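Local coordinates for protein polyhedrin (Uranotaenia sapphirina cypovirus, PDB 4ZQX) that forms the intracellular protein crystals, called polyhedra, that enclose cypovirus particles, and binds ATP in the crystal, at residues K100-Y105 with V172-I177; L29-E34 with G53-S58. All coordinates share one frame; numbering follows the deposited sequence.

Interaction 1 (K100-Y105 with V172-I177); sequences KKLSFY and VSIAVI
Leu102 and Phe104 meet Ile174 and Val176 in the core of a beta sandwich. Strand 101-107 belongs to the larger antiparallel sheet and strand 173-179 to the smaller one, and the two sheets lie face to face here. The short strand segments run nearly parallel, 18° apart, with their axes 11.1 Å apart at closest approach. No hydrogen bond spans this gap. Apolar side chains fill it from both sides.

Ile174 sits in the middle and uses both branches. Its CG1 arm lies beside its own backbone N (chi1 -61°) and carries CD1 toward Leu102. The two side chains meet tip to tip, with Leu102 CD1 4.0 Å from Ile174 CD1. The other branch, CG2, serves Phe104. It comes to the edge of the ring, near the ring plane, and Ile174 CG2 is 4.1 Å from Phe104 CE2. The two side chains approach from opposite directions. Because CG2 lies near the ring plane, this methyl borders the ring and does not cover a face.

Around the contact, Phe104 also packs on Ile117 of strand 116-120 and on Ile31 of strand 27-34, so the ring has neighbours from both sheets. At the start of the strand, Lys100 and Lys101 both face Glu34 in a classic beta bulge. Behind the smaller sheet, Ala175 and Ile177 pack on Thr203 of the second subunit.

Val176 meets the same ring carbon, CE2, by a different route. Its side chain crosses that of Phe104 obliquely, and one methyl spans two ring carbons: Val176 CG2 is 3.8 Å from Phe104 CE2 and 4.1 Å from Phe104 CD2.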
loop_
_atom_site.group_PDB
_atom_site.type_symbol
_atom_site.label_atom_id
_atom_site.label_comp_id
_atom_site.label_asym_id
_atom_site.label_seq_id
_atom_site.Cartn_x
_atom_site.Cartn_y
_atom_site.Cartn_z
ATOM N N LYS A 100 4.532 3.220 25.022
ATOM C CA LYS A 100 3.934 3.865 26.177
ATOM C C LYS A 100 3.074 5.030 25.747
ATOM O O LYS A 100 2.052 5.312 26.363
ATOM C CB LYS A 100 5.012 4.449 27.079
ATOM C CG LYS A 100 5.714 3.476 27.971
ATOM C CD LYS A 100 6.460 4.243 29.060
ATOM C CE LYS A 100 5.571 4.519 30.285
ATOM N NZ LYS A 100 5.156 3.262 31.008
ATOM N N LYS A 101 3.528 5.727 24.709
ATOM C CA LYS A 101 2.935 6.983 24.284
ATOM C C LYS A 101 2.993 7.089 22.764
ATOM O O LYS A 101 3.962 6.646 22.147
ATOM C CB LYS A 101 3.729 8.136 24.903
ATOM C CG LYS A 101 3.323 9.514 24.406
ATOM C CD LYS A 101 3.930 10.653 25.253
ATOM C CE LYS A 101 5.418 10.829 24.996
ATOM N NZ LYS A 101 5.969 12.067 25.645
ATOM N N LEU A 102 1.960 7.690 22.175
ATOM C CA LEU A 102 1.968 8.054 20.759
ATOM C C LEU A 102 1.766 9.548 20.621
ATOM O O LEU A 102 0.943 10.132 21.334
ATOM C CB LEU A 102 0.861 7.340 19.999
ATOM C CG LEU A 102 0.906 5.820 19.959
ATOM C CD1 LEU A 102 -0.359 5.258 19.334
ATOM C CD2 LEU A 102 2.110 5.380 19.184
ATOM N N SER A 103 2.543 10.154 19.724
ATOM C CA SER A 103 2.460 11.567 19.402
ATOM C C SER A 103 2.186 11.701 17.919
ATOM O O SER A 103 2.858 11.068 17.112
ATOM C CB SER A 103 3.793 12.246 19.711
ATOM O OG SER A 103 4.149 12.054 21.058
ATOM N N PHE A 104 1.224 12.551 17.577
ATOM C CA PHE A 104 0.812 12.780 16.201
ATOM C C PHE A 104 1.080 14.238 15.864
ATOM O O PHE A 104 0.460 15.118 16.440
ATOM C CB PHE A 104 -0.687 12.491 16.024
ATOM C CG PHE A 104 -1.063 11.065 16.280
ATOM C CD1 PHE A 104 -1.261 10.606 17.568
ATOM C CD2 PHE A 104 -1.212 10.179 15.232
ATOM C CE1 PHE A 104 -1.594 9.296 17.800
ATOM C CE2 PHE A 104 -1.543 8.877 15.464
ATOM C CZ PHE A 104 -1.731 8.434 16.754
ATOM N N TYR A 105 1.994 14.479 14.927
ATOM C CA TYR A 105 2.370 15.827 14.515
ATOM C C TYR A 105 1.838 16.105 13.112
ATOM O O TYR A 105 2.170 15.384 12.184
ATOM C CB TYR A 105 3.893 15.964 14.554
ATOM C CG TYR A 105 4.422 15.945 15.968
ATOM C CD1 TYR A 105 4.314 17.070 16.774
ATOM C CD2 TYR A 105 4.994 14.802 16.513
ATOM C CE1 TYR A 105 4.765 17.067 18.078
ATOM C CE2 TYR A 105 5.474 14.801 17.812
ATOM C CZ TYR A 105 5.344 15.940 18.594
ATOM O OH TYR A 105 5.792 15.989 19.905
ATOM N N VAL A 172 -2.054 -1.875 19.623
ATOM C CA VAL A 172 -3.088 -1.193 18.855
ATOM C C VAL A 172 -2.638 -1.075 17.402
ATOM O O VAL A 172 -1.461 -1.289 17.096
ATOM C CB VAL A 172 -3.356 0.217 19.428
ATOM C CG1 VAL A 172 -3.830 0.107 20.860
ATOM C CG2 VAL A 172 -2.107 1.078 19.329
ATOM N N SER A 173 -3.587 -0.743 16.524
ATOM C CA SER A 173 -3.299 -0.346 15.143
ATOM C C SER A 173 -3.837 1.071 14.950
ATOM O O SER A 173 -4.588 1.566 15.793
ATOM C CB SER A 173 -3.933 -1.313 14.149
ATOM O OG SER A 173 -5.335 -1.407 14.348
ATOM N N ILE A 174 -3.437 1.733 13.869
ATOM C CA ILE A 174 -3.729 3.153 13.702
ATOM C C ILE A 174 -4.292 3.467 12.333
ATOM O O ILE A 174 -3.788 2.982 11.314
ATOM C CB ILE A 174 -2.446 4.010 13.869
ATOM C CG1 ILE A 174 -1.849 3.837 15.264
ATOM C CG2 ILE A 174 -2.750 5.473 13.618
ATOM C CD1 ILE A 174 -0.520 4.575 15.441
ATOM N N ALA A 175 -5.332 4.291 12.312
ATOM C CA ALA A 175 -5.829 4.871 11.065
ATOM C C ALA A 175 -6.026 6.369 11.238
ATOM O O ALA A 175 -6.857 6.802 12.032
ATOM C CB ALA A 175 -7.129 4.224 10.653
ATOM N N VAL A 176 -5.246 7.136 10.490
ATOM C CA VAL A 176 -5.301 8.587 10.518
ATOM C C VAL A 176 -5.722 9.052 9.134
ATOM O O VAL A 176 -5.128 8.648 8.132
ATOM C CB VAL A 176 -3.922 9.188 10.868
ATOM C CG1 VAL A 176 -3.981 10.716 10.925
ATOM C CG2 VAL A 176 -3.461 8.662 12.179
ATOM N N ILE A 177 -6.763 9.874 9.085
ATOM C CA ILE A 177 -7.239 10.451 7.841
ATOM C C ILE A 177 -7.162 11.962 7.976
ATOM O O ILE A 177 -7.793 12.513 8.873
ATOM C CB ILE A 177 -8.697 10.040 7.570
ATOM C CG1 ILE A 177 -8.798 8.518 7.490
ATOM C CG2 ILE A 177 -9.194 10.648 6.246
ATOM C CD1 ILE A 177 -10.209 7.978 7.458
#

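Interaction 2 (L29-E34 with G53-S58); sequences LVIVAE and GVIKSS
Ile31 and Ile55 make the side-chain contact between these two segments. They reach toward each other tip to tip, and Ile31 CD1 lies 3.8 Å from Ile55 CD1. Each has its CG1 arm beside its own backbone N, with chi1 -59° in Ile31 and -55° in Ile55. Both arms are extended at chi2, and the terminal methyls make the closest contact. Both residues are buried. Ile55 also rests on Phe43 and Phe45 of strand 40-47, and Ile31 on Phe104 of strand 101-107.

The second contact is between a side chain and the backbone. Leu29 turns its CG anti to its backbone N (chi1 170°), and its CD2 methyl reaches the main chain of Gly53, with Leu29 CD2 4.2 Å from Gly53 CA. The strands are closer here, as Leu29 CA and Gly53 CA are 7.7 Å apart. At the isoleucine pair the gap is wider, and two side chains share it.

Hydrogen bonds do not link the segments; polar ties run outward. Leu29 and Ile31 bond through their backbones to Phe45 and Phe43, while Val30 and Val32 bond to Tyr105 and Ser103. Past the strand end, Lys56 NZ forms salt bridges with Glu72 and with Glu206 of the second subunit.

A buried apolar interface, with no hydrogen bonds across it, between strand 27-34, inside the larger sheet, and strand 50-55, outermost in the smaller sheet within this chain, is typical of the core of a beta sandwich.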
loop_
_atom_site.group_PDB
_atom_site.type_symbol
_atom_site.label_atom_id
_atom_site.label_comp_id
_atom_site.label_asym_id
_atom_site.label_seq_id
_atom_site.Cartn_x
_atom_site.Cartn_y
_atom_site.Cartn_z
ATOM N N LEU A 29 2.411 14.495 8.026
ATOM C CA LEU A 29 2.070 13.751 9.242
ATOM C C LEU A 29 3.303 12.974 9.722
ATOM O O LEU A 29 3.884 12.193 8.973
ATOM C CB LEU A 29 0.926 12.766 8.965
ATOM C CG LEU A 29 0.592 11.728 10.045
ATOM C CD1 LEU A 29 0.060 12.376 11.307
ATOM C CD2 LEU A 29 -0.403 10.703 9.508
ATOM N N VAL A 30 3.716 13.219 10.956
ATOM C CA VAL A 30 4.709 12.381 11.608
ATOM C C VAL A 30 4.112 11.781 12.856
ATOM O O VAL A 30 3.649 12.484 13.742
ATOM C CB VAL A 30 5.973 13.156 11.992
ATOM C CG1 VAL A 30 6.954 12.242 12.748
ATOM C CG2 VAL A 30 6.638 13.715 10.751
ATOM N N ILE A 31 4.120 10.460 12.904
ATOM C CA ILE A 31 3.696 9.740 14.089
ATOM C C ILE A 31 4.921 9.228 14.799
ATOM O O ILE A 31 5.784 8.626 14.171
ATOM C CB ILE A 31 2.796 8.567 13.702
ATOM C CG1 ILE A 31 1.578 9.110 12.950
ATOM C CG2 ILE A 31 2.381 7.769 14.947
ATOM C CD1 ILE A 31 0.692 8.072 12.371
ATOM N N VAL A 32 5.011 9.501 16.100
ATOM C CA VAL A 32 6.119 9.012 16.906
ATOM C C VAL A 32 5.614 8.099 18.010
ATOM O O VAL A 32 4.773 8.507 18.837
ATOM C CB VAL A 32 6.874 10.174 17.581
ATOM C CG1 VAL A 32 8.076 9.657 18.402
ATOM C CG2 VAL A 32 7.303 11.211 16.544
ATOM N N ALA A 33 6.145 6.880 18.031
ATOM C CA ALA A 33 5.911 5.934 19.115
ATOM C C ALA A 33 7.123 5.942 20.039
ATOM O O ALA A 33 8.245 5.832 19.577
ATOM C CB ALA A 33 5.694 4.519 18.550
ATOM N N GLU A 34 6.889 6.078 21.338
ATOM C CA GLU A 34 7.963 6.050 22.331
ATOM C C GLU A 34 7.742 4.831 23.232
ATOM O O GLU A 34 6.624 4.565 23.669
ATOM C CB GLU A 34 8.003 7.357 23.146
ATOM C CG GLU A 34 9.201 7.430 24.125
ATOM C CD GLU A 34 9.394 8.788 24.819
ATOM O OE1 GLU A 34 9.912 8.785 25.961
ATOM O OE2 GLU A 34 9.066 9.852 24.239
ATOM N N GLY A 53 -2.702 7.692 6.964
ATOM C CA GLY A 53 -1.656 7.127 7.794
ATOM C C GLY A 53 -2.168 5.849 8.425
ATOM O O GLY A 53 -2.930 5.890 9.383
ATOM N N VAL A 54 -1.782 4.715 7.850
ATOM C CA VAL A 54 -2.337 3.418 8.235
ATOM C C VAL A 54 -1.196 2.548 8.692
ATOM O O VAL A 54 -0.286 2.269 7.911
ATOM C CB VAL A 54 -3.048 2.737 7.038
ATOM C CG1 VAL A 54 -3.598 1.363 7.445
ATOM C CG2 VAL A 54 -4.146 3.655 6.493
ATOM N N ILE A 55 -1.252 2.131 9.960
ATOM C CA ILE A 55 -0.182 1.362 10.580
ATOM C C ILE A 55 -0.744 0.102 11.235
ATOM O O ILE A 55 -1.650 0.171 12.068
ATOM C CB ILE A 55 0.571 2.199 11.644
ATOM C CG1 ILE A 55 1.088 3.508 11.029
ATOM C CG2 ILE A 55 1.738 1.394 12.223
ATOM C CD1 ILE A 55 1.785 4.447 12.006
ATOM N N LYS A 56 -0.189 -1.047 10.852
ATOM C CA LYS A 56 -0.558 -2.327 11.435
ATOM C C LYS A 56 -0.009 -2.445 12.850
ATOM O O LYS A 56 1.005 -1.831 13.204
ATOM C CB LYS A 56 0.021 -3.459 10.584
ATOM C CG LYS A 56 -0.524 -3.480 9.160
ATOM C CD LYS A 56 0.276 -4.364 8.212
ATOM C CE LYS A 56 0.193 -5.827 8.563
ATOM N NZ LYS A 56 0.863 -6.679 7.535
ATOM N N SER A 57 -0.647 -3.263 13.665
ATOM C CA SER A 57 -0.155 -3.460 15.021
ATOM C C SER A 57 1.274 -4.036 15.036
ATOM O O SER A 57 2.067 -3.716 15.917
ATOM C CB SER A 57 -1.108 -4.367 15.786
ATOM O OG SER A 57 -1.202 -5.625 15.151
ATOM N N SER A 58 1.608 -4.879 14.063
ATOM C CA SER A 58 2.961 -5.459 13.985
ATOM C C SER A 58 4.046 -4.406 13.683
ATOM O O SER A 58 5.200 -4.551 14.089
ATOM C CB SER A 58 3.022 -6.596 12.942
ATOM O OG SER A 58 2.752 -6.129 11.631
#

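After helix 4-18, strand 27-34 is the first strand. The chain passes through strand 40-47 and reaches strand 50-55, where interaction 2 closes a short connection of 18 residues, most of them in strands. Later, strand 101-107 opens interaction 1, which strand 173-179 closes after 66 intervening residues. The two contacts are in series and neither nest nor cross. In space they are neighbours, with centres about 5 Å apart. Strands 27-34 and 101-107 lie side by side in the larger sheet. Strands 50-55 and 173-179 are neighbours in the smaller sheet. Together the contacts fasten two adjacent strand pairs across one sandwich core.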